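Local coordinates for luciferase (Lingulodinium polyedrum, PDB 1VPR), which catalyses the oxidation of an open-tetrapyrrole luciferin by molecular oxygen with emission of blue light, here represented by the third of its three homologous luciferase domains, at residues A[153-158]-A[212-217]; A[230-235]-A[252-257]. One frame throughout, in Å; residues are numbered along the deposited sequence.

Overall arrangement
Both contacts lie in the catalytic domain, a calycin-type beta barrel, and their centres are about 7 Å apart on the same side of the chain's centre. They come in series: contact 1 lays the loop before strand 163-169 against the turn joining strands 206-212 and 215-219, and contact 2 follows, joining the end of strand 229-233 to the end of strand 247-253. Strands 215-219 and 229-233 are antiparallel neighbours, so one ten-stranded sheet serves both. Thr158 and Glu257 probably hydrogen-bond between the contacts, as do Thr217 and Thr231. Contact 1 thus covers a hairpin turn, while contact 2 links an outermost strand of the sheet to a strand near its other margin, consistent with its helping to close the barrel.

Contact 1 of 2, residues A[153-158]-A[212-217]; sequences GYVPKT and FGDVCT
Val155 and Pro156 lie against Gly213 and Asp214 in the type II' beta turn, Phe212 to Val215, of a beta hairpin in the calycin barrel. The first shell is mainly the Val155 and Pro156 side chains against the Gly213-Asp214 backbone, with the Asp214 side chain at the margin. Val155 CG1, held anti to the backbone N (chi1 -176°), reaches to 3.6 Å from Gly213 CA, while its CG2 faces the carboxylate of Asp214 at longer range. The Pro156 ring approaches the central peptide of the turn, Gly213 to Asp214, through CD, which lies 3.4 Å from Gly213 O. Gly213 has positive phi, and a beta carbon there would collide with Val155 CG1, so the tight fit suits a glycine.

Beyond this layer, the hairpin is tied by Val215 N to Phe212 O at 3.2 Å and by the return bond from Phe212 N to Val215 O. Asn159 accepts from Gly213 N and Gln211 donates to Gly213 O, fixing both polar ends of that residue. On the loop side, Glu257 accepts from the Tyr154 hydroxyl and the Lys157 amide, and the Lys157 side chain bends back so that NZ donates to Val155 O. No hydrogen bond crosses the contact; Gly213 CA makes a C-H...O contact with Pro156 O at 3.5 Å, 166° at the hydrogen.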
ATOM      1  N   GLY A 153      17.733  -7.111  -9.930  1.00 23.90           N
ATOM      2  CA  GLY A 153      18.386  -8.123 -10.739  1.00 23.27           C
ATOM      3  C   GLY A 153      17.949  -9.508 -10.315  1.00 22.36           C
ATOM      4  O   GLY A 153      17.723 -10.372 -11.151  1.00 21.84           O
ATOM      5  N   TYR A 154      17.827  -9.720  -9.011  1.00 20.43           N
ATOM      6  CA  TYR A 154      17.414 -11.015  -8.494  1.00 19.14           C
ATOM      7  C   TYR A 154      15.974 -11.312  -8.916  1.00 19.08           C
ATOM      8  O   TYR A 154      15.117 -10.432  -8.884  1.00 19.42           O
ATOM      9  CB  TYR A 154      17.486 -11.034  -6.964  1.00 17.24           C
ATOM     10  CG  TYR A 154      17.141 -12.376  -6.401  1.00 17.26           C
ATOM     11  CD1 TYR A 154      18.024 -13.441  -6.517  1.00 18.43           C
ATOM     12  CD2 TYR A 154      15.903 -12.617  -5.816  1.00 17.35           C
ATOM     13  CE1 TYR A 154      17.677 -14.713  -6.072  1.00 18.99           C
ATOM     14  CE2 TYR A 154      15.554 -13.886  -5.362  1.00 18.18           C
ATOM     15  CZ  TYR A 154      16.440 -14.928  -5.498  1.00 17.38           C
ATOM     16  OH  TYR A 154      16.083 -16.188  -5.090  1.00 19.53           O
ATOM     17  N   VAL A 155      15.712 -12.550  -9.313  1.00 19.32           N
ATOM     18  CA  VAL A 155      14.361 -12.921  -9.708  1.00 17.33           C
ATOM     19  C   VAL A 155      13.904 -14.055  -8.806  1.00 16.42           C
ATOM     20  O   VAL A 155      14.427 -15.167  -8.884  1.00 15.97           O
ATOM     21  CB  VAL A 155      14.305 -13.391 -11.186  1.00 17.26           C
ATOM     22  CG1 VAL A 155      12.854 -13.674 -11.573  1.00 15.43           C
ATOM     23  CG2 VAL A 155      14.939 -12.332 -12.113  1.00 14.43           C
ATOM     24  N   PRO A 156      12.928 -13.791  -7.916  1.00 14.70           N
ATOM     25  CA  PRO A 156      12.460 -14.857  -7.033  1.00 15.97           C
ATOM     26  C   PRO A 156      12.102 -16.088  -7.833  1.00 18.96           C
ATOM     27  O   PRO A 156      11.520 -15.983  -8.920  1.00 18.30           O
ATOM     28  CB  PRO A 156      11.264 -14.218  -6.335  1.00 16.84           C
ATOM     29  CG  PRO A 156      11.763 -12.779  -6.155  1.00 12.43           C
ATOM     30  CD  PRO A 156      12.297 -12.503  -7.562  1.00 13.33           C
ATOM     31  N   LYS A 157      12.449 -17.253  -7.302  1.00 18.11           N
ATOM     32  CA  LYS A 157      12.187 -18.494  -8.018  1.00 22.11           C
ATOM     33  C   LYS A 157      10.903 -19.218  -7.633  1.00 20.87           C
ATOM     34  O   LYS A 157      10.304 -19.923  -8.464  1.00 23.24           O
ATOM     35  CB  LYS A 157      13.364 -19.471  -7.829  1.00 24.90           C
ATOM     36  CG  LYS A 157      14.747 -18.909  -8.143  1.00 27.33           C
ATOM     37  CD  LYS A 157      14.824 -18.344  -9.548  1.00 30.92           C
ATOM     38  CE  LYS A 157      16.236 -17.849  -9.873  1.00 32.58           C
ATOM     39  NZ  LYS A 157      16.792 -16.944  -8.807  1.00 34.17           N
ATOM     40  N   THR A 158      10.466 -19.070  -6.391  1.00 18.96           N
ATOM     41  CA  THR A 158       9.269 -19.777  -5.972  1.00 19.68           C
ATOM     42  C   THR A 158       7.983 -18.962  -5.827  1.00 19.65           C
ATOM     43  O   THR A 158       6.976 -19.510  -5.389  1.00 19.28           O
ATOM     44  CB  THR A 158       9.520 -20.520  -4.635  1.00 20.90           C
ATOM     45  OG1 THR A 158       9.714 -19.568  -3.583  1.00 19.66           O
ATOM     46  CG2 THR A 158      10.775 -21.398  -4.740  1.00 24.10           C
ATOM     47  N   PHE A 212       5.051 -13.193 -10.324  1.00 13.85           N
ATOM     48  CA  PHE A 212       5.728 -13.986 -11.340  1.00 16.57           C
ATOM     49  C   PHE A 212       7.174 -13.467 -11.351  1.00 13.36           C
ATOM     50  O   PHE A 212       7.497 -12.518 -12.057  1.00 12.70           O
ATOM     51  CB  PHE A 212       5.097 -13.787 -12.718  1.00 16.95           C
ATOM     52  CG  PHE A 212       5.697 -14.690 -13.786  1.00 25.07           C
ATOM     53  CD1 PHE A 212       5.285 -16.020 -13.912  1.00 26.97           C
ATOM     54  CD2 PHE A 212       6.676 -14.201 -14.672  1.00 27.36           C
ATOM     55  CE1 PHE A 212       5.834 -16.856 -14.908  1.00 28.02           C
ATOM     56  CE2 PHE A 212       7.223 -15.023 -15.664  1.00 27.01           C
ATOM     57  CZ  PHE A 212       6.797 -16.350 -15.779  1.00 27.67           C
ATOM     58  N   GLY A 213       8.033 -14.079 -10.550  1.00 14.68           N
ATOM     59  CA  GLY A 213       9.414 -13.623 -10.492  1.00 13.21           C
ATOM     60  C   GLY A 213       9.515 -12.233  -9.879  1.00 12.78           C
ATOM     61  O   GLY A 213       9.112 -12.015  -8.732  1.00 14.44           O
ATOM     62  N   ASP A 214      10.011 -11.281 -10.662  1.00 13.27           N
ATOM     63  CA  ASP A 214      10.179  -9.914 -10.192  1.00 16.04           C
ATOM     64  C   ASP A 214       9.037  -8.963 -10.576  1.00 16.43           C
ATOM     65  O   ASP A 214       9.169  -7.733 -10.444  1.00 15.53           O
ATOM     66  CB  ASP A 214      11.514  -9.359 -10.704  1.00 16.20           C
ATOM     67  CG  ASP A 214      11.632  -9.426 -12.215  1.00 20.00           C
ATOM     68  OD1 ASP A 214      12.648  -8.964 -12.768  1.00 19.92           O
ATOM     69  OD2 ASP A 214      10.708  -9.943 -12.868  1.00 18.69           O
ATOM     70  N   VAL A 215       7.930  -9.521 -11.068  1.00 13.44           N
ATOM     71  CA  VAL A 215       6.755  -8.711 -11.444  1.00 14.21           C
ATOM     72  C   VAL A 215       5.571  -9.191 -10.621  1.00 13.44           C
ATOM     73  O   VAL A 215       5.322 -10.395 -10.511  1.00 13.46           O
ATOM     74  CB  VAL A 215       6.430  -8.846 -12.951  1.00 15.50           C
ATOM     75  CG1 VAL A 215       5.075  -8.207 -13.269  1.00 16.07           C
ATOM     76  CG2 VAL A 215       7.527  -8.165 -13.769  1.00 14.23           C
ATOM     77  N   CYS A 216       4.857  -8.254 -10.003  1.00 12.89           N
ATOM     78  CA  CYS A 216       3.698  -8.602  -9.192  1.00 11.27           C
ATOM     79  C   CYS A 216       2.510  -7.697  -9.446  1.00 10.92           C
ATOM     80  O   CYS A 216       2.685  -6.532  -9.787  1.00 14.68           O
ATOM     81  CB  CYS A 216       3.995  -8.429  -7.709  1.00 14.88           C
ATOM     82  SG  CYS A 216       5.177  -9.538  -6.966  1.00 16.74           S
ATOM     83  N   THR A 217       1.311  -8.229  -9.243  1.00 11.51           N
ATOM     84  CA  THR A 217       0.087  -7.426  -9.295  1.00 10.93           C
ATOM     85  C   THR A 217      -0.430  -7.554  -7.860  1.00 10.54           C
ATOM     86  O   THR A 217      -0.488  -8.656  -7.306  1.00 11.71           O
ATOM     87  CB  THR A 217      -0.939  -7.975 -10.250  1.00 12.67           C
ATOM     88  OG1 THR A 217      -0.480  -7.760 -11.589  1.00 11.26           O
ATOM     89  CG2 THR A 217      -2.291  -7.246 -10.052  1.00 12.15           C
TER

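Contact 2 of 2, residues A[230-235]-A[252-257]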
ATOM      1  N   ARG A 230      -2.666  -2.753  -8.564  1.00 17.25           N
ATOM      2  CA  ARG A 230      -1.486  -2.148  -9.189  1.00 16.08           C
ATOM      3  C   ARG A 230      -0.509  -3.259  -9.560  1.00 16.02           C
ATOM      4  O   ARG A 230      -0.468  -4.318  -8.928  1.00 14.05           O
ATOM      5  CB  ARG A 230      -0.773  -1.134  -8.260  1.00 15.98           C
ATOM      6  CG  ARG A 230       0.124  -1.742  -7.165  1.00 14.92           C
ATOM      7  CD  ARG A 230      -0.660  -2.135  -5.933  1.00 14.71           C
ATOM      8  NE  ARG A 230      -1.318  -0.960  -5.348  1.00 17.39           N
ATOM      9  CZ  ARG A 230      -2.631  -0.876  -5.118  1.00 18.23           C
ATOM     10  NH1 ARG A 230      -3.421  -1.891  -5.425  1.00 16.86           N
ATOM     11  NH2 ARG A 230      -3.158   0.217  -4.573  1.00 15.91           N
ATOM     12  N   THR A 231       0.240  -3.029 -10.624  1.00 15.66           N
ATOM     13  CA  THR A 231       1.250  -3.987 -11.074  1.00 17.03           C
ATOM     14  C   THR A 231       2.568  -3.218 -11.127  1.00 15.97           C
ATOM     15  O   THR A 231       2.614  -2.082 -11.611  1.00 16.13           O
ATOM     16  CB  THR A 231       0.946  -4.524 -12.496  1.00 17.79           C
ATOM     17  OG1 THR A 231      -0.253  -5.312 -12.470  1.00 20.52           O
ATOM     18  CG2 THR A 231       2.073  -5.407 -12.988  1.00 17.51           C
ATOM     19  N   TRP A 232       3.639  -3.831 -10.641  1.00 14.13           N
ATOM     20  CA  TRP A 232       4.931  -3.165 -10.670  1.00 15.08           C
ATOM     21  C   TRP A 232       6.053  -4.168 -10.893  1.00 15.34           C
ATOM     22  O   TRP A 232       5.830  -5.378 -10.882  1.00 14.10           O
ATOM     23  CB  TRP A 232       5.164  -2.367  -9.362  1.00 14.10           C
ATOM     24  CG  TRP A 232       4.753  -3.048  -8.092  1.00 13.48           C
ATOM     25  CD1 TRP A 232       3.654  -2.751  -7.316  1.00 15.40           C
ATOM     26  CD2 TRP A 232       5.390  -4.174  -7.459  1.00 15.19           C
ATOM     27  NE1 TRP A 232       3.565  -3.620  -6.258  1.00 15.75           N
ATOM     28  CE2 TRP A 232       4.611  -4.507  -6.319  1.00 15.91           C
ATOM     29  CE3 TRP A 232       6.534  -4.934  -7.744  1.00 14.99           C
ATOM     30  CZ2 TRP A 232       4.939  -5.570  -5.467  1.00 18.74           C
ATOM     31  CZ3 TRP A 232       6.861  -5.999  -6.891  1.00 14.83           C
ATOM     32  CH2 TRP A 232       6.065  -6.305  -5.771  1.00 16.74           C
ATOM     33  N   LYS A 233       7.261  -3.668 -11.123  1.00 14.77           N
ATOM     34  CA  LYS A 233       8.402  -4.553 -11.323  1.00 14.33           C
ATOM     35  C   LYS A 233       9.551  -4.093 -10.420  1.00 13.08           C
ATOM     36  O   LYS A 233       9.765  -2.882 -10.219  1.00 12.45           O
ATOM     37  CB  LYS A 233       8.845  -4.556 -12.799  1.00 13.26           C
ATOM     38  CG  LYS A 233      10.105  -5.418 -13.067  1.00 14.41           C
ATOM     39  CD  LYS A 233      10.454  -5.468 -14.573  1.00 14.94           C
ATOM     40  CE  LYS A 233      11.692  -6.329 -14.799  1.00 13.80           C
ATOM     41  NZ  LYS A 233      11.817  -6.771 -16.212  1.00 13.67           N
ATOM     42  N   SER A 234      10.269  -5.066  -9.870  1.00 13.98           N
ATOM     43  CA  SER A 234      11.414  -4.804  -9.001  1.00 13.28           C
ATOM     44  C   SER A 234      12.271  -3.679  -9.581  1.00 12.91           C
ATOM     45  O   SER A 234      12.678  -3.741 -10.734  1.00 15.34           O
ATOM     46  CB  SER A 234      12.244  -6.086  -8.887  1.00 15.72           C
ATOM     47  OG  SER A 234      13.355  -5.930  -8.033  1.00 16.19           O
ATOM     48  N   GLY A 235      12.516  -2.641  -8.786  1.00 14.31           N
ATOM     49  CA  GLY A 235      13.363  -1.531  -9.210  1.00 15.60           C
ATOM     50  C   GLY A 235      12.703  -0.428 -10.030  1.00 18.09           C
ATOM     51  O   GLY A 235      13.381   0.549 -10.412  1.00 15.43           O
ATOM     52  N   TRP A 252       9.394  -1.021  -5.262  1.00 11.03           N
ATOM     53  CA  TRP A 252       9.636  -2.234  -4.494  1.00 12.53           C
ATOM     54  C   TRP A 252      10.788  -2.896  -5.236  1.00 14.22           C
ATOM     55  O   TRP A 252      10.818  -2.913  -6.482  1.00 14.66           O
ATOM     56  CB  TRP A 252       8.481  -3.258  -4.546  1.00 13.37           C
ATOM     57  CG  TRP A 252       7.365  -3.015  -3.611  1.00 13.07           C
ATOM     58  CD1 TRP A 252       6.080  -2.730  -3.941  1.00 14.98           C
ATOM     59  CD2 TRP A 252       7.411  -3.080  -2.184  1.00 13.02           C
ATOM     60  NE1 TRP A 252       5.315  -2.614  -2.814  1.00 14.89           N
ATOM     61  CE2 TRP A 252       6.109  -2.828  -1.717  1.00 13.40           C
ATOM     62  CE3 TRP A 252       8.434  -3.323  -1.256  1.00 14.24           C
ATOM     63  CZ2 TRP A 252       5.784  -2.819  -0.356  1.00 13.89           C
ATOM     64  CZ3 TRP A 252       8.121  -3.313   0.091  1.00 14.81           C
ATOM     65  CH2 TRP A 252       6.801  -3.062   0.531  1.00 13.77           C
ATOM     66  N   VAL A 253      11.738  -3.424  -4.485  1.00 15.09           N
ATOM     67  CA  VAL A 253      12.848  -4.165  -5.073  1.00 15.49           C
ATOM     68  C   VAL A 253      12.700  -5.568  -4.470  1.00 13.51           C
ATOM     69  O   VAL A 253      12.323  -5.713  -3.307  1.00 13.93           O
ATOM     70  CB  VAL A 253      14.226  -3.578  -4.672  1.00 14.16           C
ATOM     71  CG1 VAL A 253      15.359  -4.385  -5.389  1.00 16.49           C
ATOM     72  CG2 VAL A 253      14.287  -2.070  -5.087  1.00 14.21           C
ATOM     73  N   LEU A 254      12.981  -6.591  -5.260  1.00 14.11           N
ATOM     74  CA  LEU A 254      12.874  -7.980  -4.804  1.00 14.65           C
ATOM     75  C   LEU A 254      14.294  -8.561  -4.955  1.00 15.53           C
ATOM     76  O   LEU A 254      14.583  -9.319  -5.869  1.00 15.55           O
ATOM     77  CB  LEU A 254      11.869  -8.735  -5.694  1.00 15.53           C
ATOM     78  CG  LEU A 254      10.351  -8.590  -5.449  1.00 18.48           C
ATOM     79  CD1 LEU A 254       9.953  -7.147  -5.193  1.00 15.99           C
ATOM     80  CD2 LEU A 254       9.609  -9.134  -6.657  1.00 14.95           C
ATOM     81  N   PRO A 255      15.185  -8.232  -4.013  1.00 16.09           N
ATOM     82  CA  PRO A 255      16.583  -8.670  -4.014  1.00 17.51           C
ATOM     83  C   PRO A 255      16.852 -10.049  -3.454  1.00 18.67           C
ATOM     84  O   PRO A 255      17.968 -10.566  -3.591  1.00 17.97           O
ATOM     85  CB  PRO A 255      17.232  -7.610  -3.145  1.00 16.76           C
ATOM     86  CG  PRO A 255      16.192  -7.539  -2.009  1.00 14.86           C
ATOM     87  CD  PRO A 255      14.890  -7.469  -2.782  1.00 15.75           C
ATOM     88  N   GLU A 256      15.839 -10.639  -2.828  1.00 18.09           N
ATOM     89  CA  GLU A 256      15.995 -11.923  -2.157  1.00 19.54           C
ATOM     90  C   GLU A 256      14.795 -12.781  -2.430  1.00 18.03           C
ATOM     91  O   GLU A 256      13.788 -12.289  -2.919  1.00 18.31           O
ATOM     92  CB  GLU A 256      16.077 -11.693  -0.660  1.00 21.54           C
ATOM     93  CG  GLU A 256      17.269 -10.902  -0.214  1.00 28.38           C
ATOM     94  CD  GLU A 256      17.099 -10.380   1.203  1.00 28.22           C
ATOM     95  OE1 GLU A 256      16.393 -11.023   2.005  1.00 31.36           O
ATOM     96  OE2 GLU A 256      17.680  -9.324   1.512  1.00 30.93           O
ATOM     97  N   GLU A 257      14.866 -14.059  -2.071  1.00 16.37           N
ATOM     98  CA  GLU A 257      13.727 -14.911  -2.348  1.00 15.92           C
ATOM     99  C   GLU A 257      12.492 -14.609  -1.508  1.00 15.24           C
ATOM    100  O   GLU A 257      11.371 -14.660  -2.016  1.00 15.84           O
ATOM    101  CB  GLU A 257      14.093 -16.381  -2.163  1.00 17.51           C
ATOM    102  CG  GLU A 257      12.960 -17.322  -2.500  1.00 16.18           C
ATOM    103  CD  GLU A 257      12.698 -17.438  -3.995  1.00 20.26           C
ATOM    104  OE1 GLU A 257      11.647 -18.014  -4.351  1.00 22.30           O
ATOM    105  OE2 GLU A 257      13.540 -16.969  -4.812  1.00 18.30           O
TER
HETATM  106  O   HOH W   1       2.244  -3.156  -3.333  1.00  1.13           O
HETATM  107  O   HOH W   2       8.431  -1.588  -7.986  1.00 11.16           O
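Trp232 and Trp252 meet as two oblique indoles: the six-membered ring of Trp232 and the five-membered ring of Trp252 have their planes at 42°. Trp252 CD1 sits over one face of the Trp232 ring, displaced toward its rim and 3.3 Å from Trp232 CE2. Trp252 CB comes over the same six-membered ring in a CH-pi contact, 4.0 Å from its centroid. With CG lodged between its backbone N and carbonyl carbon (chi1 42°), Trp232 has its indole set where Trp252 CD1 and CB meet its face. Leu254 crosses the Trp232 side chain at about a right angle, bringing CD1 to 3.7 Å from Trp232 CZ3. Both pyrrole nitrogens turn to one water, which accepts from Trp232 NE1 and from Trp252 NE1.

Beside the rings two hydrogen bonds join the segments, one to a side-chain hydroxyl and one between backbones. Ser234, whose OG stands anti to its own amide N, receives Leu254 N at 2.9 Å in a nearly straight bond (165°), and Gly235 N donates to Trp252 O at 2.9 Å. That carbonyl also takes a C-H...O contact from Ser234 CA, and a second water accepts from Trp252 N and lies 2.9 Å from Lys233 O, to which it can donate. The bonds join the ends of strands 229-233 and 247-253, which are not adjacent in the sheet, consistent with a join that closes the barrel. Cys216 and Val218 pack on Trp232 from strand 215-219, and Ile275 and Arg277 touch Trp252. A leucine in place of Trp232 would probably leave Trp252 CD1 and CB without the ring face they rest on and the shared water without one of its two indole donors. The indole contact is thus flanked by donors with acceptors at hand: Leu254 N, Gly235 N, Trp252 N and both NE1 groups find Ser234 OG, Trp252 O and the two waters.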